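Local coordinates for putative uncharacterized protein (Ustilago maydis, PDB 4GNX) that probably serves as the smallest subunit of replication protein A, the heterotrimeric complex that binds single-stranded DNA, at residues P6-S10 with S11-Q15; I47-T50 with P51-V55. One frame throughout, in Å; residues are numbered along the deposited sequence.

Contact 1 of 2, residues P6-S10 with S11-Q15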
loop_
_atom_site.group_PDB
_atom_site.type_symbol
_atom_site.label_atom_id
_atom_site.label_comp_id
_atom_site.label_asym_id
_atom_site.label_seq_id
_atom_site.Cartn_x
_atom_site.Cartn_y
_atom_site.Cartn_z
ATOM N N PRO A 6 12.647 21.384 8.543
ATOM C CA PRO A 6 11.701 20.439 9.148
ATOM C C PRO A 6 10.225 20.721 8.850
ATOM O O PRO A 6 9.792 21.883 8.882
ATOM C CB PRO A 6 11.968 20.584 10.668
ATOM C CG PRO A 6 12.864 21.759 10.811
ATOM C CD PRO A 6 13.640 21.834 9.532
ATOM N N LEU A 7 9.469 19.655 8.585
ATOM C CA LEU A 7 8.002 19.713 8.494
ATOM C C LEU A 7 7.504 19.506 9.878
ATOM O O LEU A 7 7.700 18.430 10.444
ATOM C CB LEU A 7 7.468 18.573 7.631
ATOM C CG LEU A 7 6.051 18.688 7.096
ATOM C CD1 LEU A 7 5.892 19.898 6.176
ATOM C CD2 LEU A 7 5.678 17.400 6.385
ATOM N N ILE A 8 6.865 20.512 10.452
ATOM C CA ILE A 8 6.519 20.398 11.857
ATOM C C ILE A 8 5.040 20.677 12.133
ATOM O O ILE A 8 4.315 21.166 11.265
ATOM C CB ILE A 8 7.474 21.248 12.751
ATOM C CG1 ILE A 8 7.147 22.732 12.645
ATOM C CG2 ILE A 8 8.937 20.969 12.407
ATOM C CD1 ILE A 8 7.356 23.467 13.940
ATOM N N ASN A 9 4.598 20.298 13.327
ATOM C CA ASN A 9 3.305 20.687 13.815
ATOM C C ASN A 9 3.509 21.703 14.940
ATOM O O ASN A 9 4.648 22.095 15.217
ATOM C CB ASN A 9 2.486 19.457 14.236
ATOM C CG ASN A 9 3.176 18.585 15.292
ATOM O OD1 ASN A 9 3.054 17.363 15.248
ATOM N ND2 ASN A 9 3.848 19.203 16.269
ATOM N N SER A 10 2.424 22.139 15.577
ATOM C CA SER A 10 2.501 23.246 16.519
ATOM C C SER A 10 3.302 22.896 17.791
ATOM O O SER A 10 3.887 23.775 18.442
ATOM C CB SER A 10 1.097 23.740 16.873
ATOM O OG SER A 10 0.270 22.704 17.388
ATOM N N SER A 11 3.354 21.613 18.129
ATOM C CA SER A 11 3.971 21.208 19.366
ATOM C C SER A 11 5.483 21.171 19.235
ATOM O O SER A 11 6.189 21.152 20.224
ATOM C CB SER A 11 3.439 19.859 19.812
ATOM O OG SER A 11 4.341 18.859 19.413
ATOM N N MET A 12 5.977 21.176 18.015
ATOM C CA MET A 12 7.407 21.164 17.779
ATOM C C MET A 12 8.016 22.561 17.713
ATOM O O MET A 12 9.227 22.710 17.631
ATOM C CB MET A 12 7.724 20.383 16.513
ATOM C CG MET A 12 7.383 18.910 16.651
ATOM S SD MET A 12 7.382 17.944 15.124
ATOM C CE MET A 12 9.109 17.995 14.633
ATOM N N LEU A 13 7.188 23.592 17.767
ATOM C CA LEU A 13 7.708 24.956 17.687
ATOM C C LEU A 13 8.849 25.218 18.658
ATOM O O LEU A 13 9.892 25.692 18.240
ATOM C CB LEU A 13 6.605 25.989 17.898
ATOM C CG LEU A 13 5.533 25.979 16.810
ATOM C CD1 LEU A 13 4.365 26.800 17.292
ATOM C CD2 LEU A 13 6.036 26.510 15.482
ATOM N N GLY A 14 8.659 24.883 19.934
ATOM C CA GLY A 14 9.693 25.051 20.951
ATOM C C GLY A 14 11.078 24.574 20.543
ATOM O O GLY A 14 12.080 25.184 20.916
ATOM N N GLN A 15 11.139 23.503 19.755
ATOM C CA GLN A 15 12.420 22.922 19.333
ATOM C C GLN A 15 13.129 23.691 18.214
ATOM O O GLN A 15 14.241 23.325 17.807
ATOM C CB GLN A 15 12.238 21.473 18.878
ATOM C CG GLN A 15 11.471 20.583 19.840
ATOM C CD GLN A 15 10.933 19.326 19.161
ATOM O OE1 GLN A 15 11.642 18.655 18.405
ATOM N NE2 GLN A 15 9.668 19.002 19.431
#
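A helical turn follows the short strand 7-8, passing into 3-10 geometry at 14-15, and in it I8, N9 and S10 meet M12 and L13. M12 N donates to N9 O at 3.2 Å, with an N-H...O angle of 151°. One residue on, L13 N reaches S10 O at 3.4 Å, a weak bond with the same three-residue spacing. Q15 N to M12 O, at 3.0 Å, carries the coil onward. The turn leads from strand 7-8, which runs parallel to strand 20-31 of the OB barrel, back toward that strand. Under the coil lies I8, whose CG1 is lodged between its backbone N and carbonyl carbon (chi1 75°). Its two outer methyls thereby serve different partners: CG2 meets M12 CE at 3.7 Å, while CD1 lies 3.7 Å from L13 CD2, the I8 and L13 side chains crossing nearly at right angles. M12 bends at its last torsion to bring the methyl over, and also leans on V100 of helix 93-104. S10 OG is hydrogen-bonded to D41, in the loop beyond strand 34-39.

Contact 2 of 2, residues I47-T50 with P51-V55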
loop_
_atom_site.group_PDB
_atom_site.type_symbol
_atom_site.label_atom_id
_atom_site.label_comp_id
_atom_site.label_asym_id
_atom_site.label_seq_id
_atom_site.Cartn_x
_atom_site.Cartn_y
_atom_site.Cartn_z
ATOM N N ILE A 47 0.498 33.266 12.502
ATOM C CA ILE A 47 1.515 33.548 11.474
ATOM C C ILE A 47 1.473 35.009 11.013
ATOM O O ILE A 47 0.418 35.533 10.671
ATOM C CB ILE A 47 1.361 32.642 10.234
ATOM C CG1 ILE A 47 0.939 31.219 10.630
ATOM C CG2 ILE A 47 2.641 32.662 9.398
ATOM C CD1 ILE A 47 1.933 30.138 10.262
ATOM N N ALA A 48 2.629 35.661 11.019
ATOM C CA ALA A 48 2.745 37.035 10.566
ATOM C C ALA A 48 3.052 36.979 9.089
ATOM O O ALA A 48 4.077 36.435 8.668
ATOM C CB ALA A 48 3.830 37.782 11.328
ATOM N N MET A 49 2.144 37.541 8.307
ATOM C CA MET A 49 2.147 37.400 6.871
ATOM C C MET A 49 2.837 38.568 6.151
ATOM O O MET A 49 2.763 39.722 6.590
ATOM C CB MET A 49 0.694 37.255 6.412
ATOM C CG MET A 49 0.463 36.308 5.241
ATOM S SD MET A 49 1.118 34.632 5.420
ATOM C CE MET A 49 0.552 34.260 7.081
ATOM N N THR A 50 3.516 38.237 5.051
ATOM C CA THR A 50 4.047 39.203 4.085
ATOM C C THR A 50 2.925 40.107 3.542
ATOM O O THR A 50 1.790 39.659 3.370
ATOM C CB THR A 50 4.769 38.451 2.931
ATOM O OG1 THR A 50 6.025 37.975 3.402
ATOM C CG2 THR A 50 5.055 39.328 1.732
ATOM N N PRO A 51 3.236 41.389 3.291
ATOM C CA PRO A 51 2.309 42.327 2.658
ATOM C C PRO A 51 1.518 41.755 1.472
ATOM O O PRO A 51 0.293 41.881 1.424
ATOM C CB PRO A 51 3.229 43.455 2.196
ATOM C CG PRO A 51 4.333 43.447 3.194
ATOM C CD PRO A 51 4.427 42.082 3.806
ATOM N N ASP A 52 2.206 41.138 0.523
ATOM C CA ASP A 52 1.502 40.479 -0.573
ATOM C C ASP A 52 1.215 39.013 -0.252
ATOM O O ASP A 52 2.111 38.156 -0.308
ATOM C CB ASP A 52 2.236 40.635 -1.913
ATOM C CG ASP A 52 3.749 40.552 -1.780
ATOM O OD1 ASP A 52 4.278 39.517 -1.309
ATOM O OD2 ASP A 52 4.405 41.537 -2.176
ATOM N N SER A 53 -0.038 38.746 0.116
ATOM C CA SER A 53 -0.527 37.386 0.337
ATOM C C SER A 53 -2.051 37.371 0.230
ATOM O O SER A 53 -2.724 38.144 0.910
ATOM C CB SER A 53 -0.066 36.860 1.693
ATOM O OG SER A 53 1.352 36.797 1.747
ATOM N N ASP A 54 -2.583 36.522 -0.652
ATOM C CA ASP A 54 -4.041 36.389 -0.831
ATOM C C ASP A 54 -4.575 35.119 -0.158
ATOM O O ASP A 54 -5.546 34.500 -0.623
ATOM C CB ASP A 54 -4.461 36.478 -2.316
ATOM C CG ASP A 54 -3.891 35.343 -3.186
ATOM O OD1 ASP A 54 -3.997 35.457 -4.433
ATOM O OD2 ASP A 54 -3.349 34.347 -2.645
ATOM N N VAL A 55 -3.910 34.752 0.938
ATOM C CA VAL A 55 -4.277 33.624 1.793
ATOM C C VAL A 55 -5.781 33.581 2.099
ATOM O O VAL A 55 -6.386 32.514 2.115
ATOM C CB VAL A 55 -3.451 33.643 3.109
ATOM C CG1 VAL A 55 -3.993 32.655 4.125
ATOM C CG2 VAL A 55 -1.982 33.350 2.839
#
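M49 chi1 (-144°) sets CG beside S53, and the bend at chi2 (54°) then carries SD toward V55. S53 sets OG beside its own backbone N (chi1 -62°), and this places the hydroxyl next to both the methionine and the peptide carbonyls of the turn. CG of M49 is 3.6 Å from S53 CB, and M49 SD passes V55 CG2 at 4.2 Å, a looser apolar touch. Residues 49-55 belong to the connection between strands 44-48 and 60-68 of the OB barrel, the strand itself holding 47-48; the chain runs on from strand 44-48 and doubles back past P51 with no cross-segment hydrogen bond to hold the bend. Strands 34-39 and 73-81 lie beneath: M49 rests on L35, A76 and I79, and V55 also touches L35, so the two apolar side chains share a floor. Within the turn S53 OG donates to the carbonyl O of the preceding D52 (2.6 Å), from above the carbonyl plane and nearly square to the C=O bond. T50 O lies 3.3 Å from the same S53 OG. T50 and D52 lie side by side, pointing the same way, with T50 CG2 next to D52 OD1.

In the fold
Contact 1 comes first along the chain and contact 2 follows, the two sitting on opposite sides of the chain's centre, with their own centres 20 Å apart. Their nearest atoms remain about 8 Å apart, so neither touches the other, and what they share is the curved sheet. Segment 6-15 joins it through the pairing of strand 7-8 with strand 20-31; segment 47-55 does so through strand 44-48, which pairs with strand 34-39. The first is partly buried, where the barrel meets helix 93-104, and L7 there packs on R124 of another chain. The second is a surface turn that no other protein chain of the assembly touches.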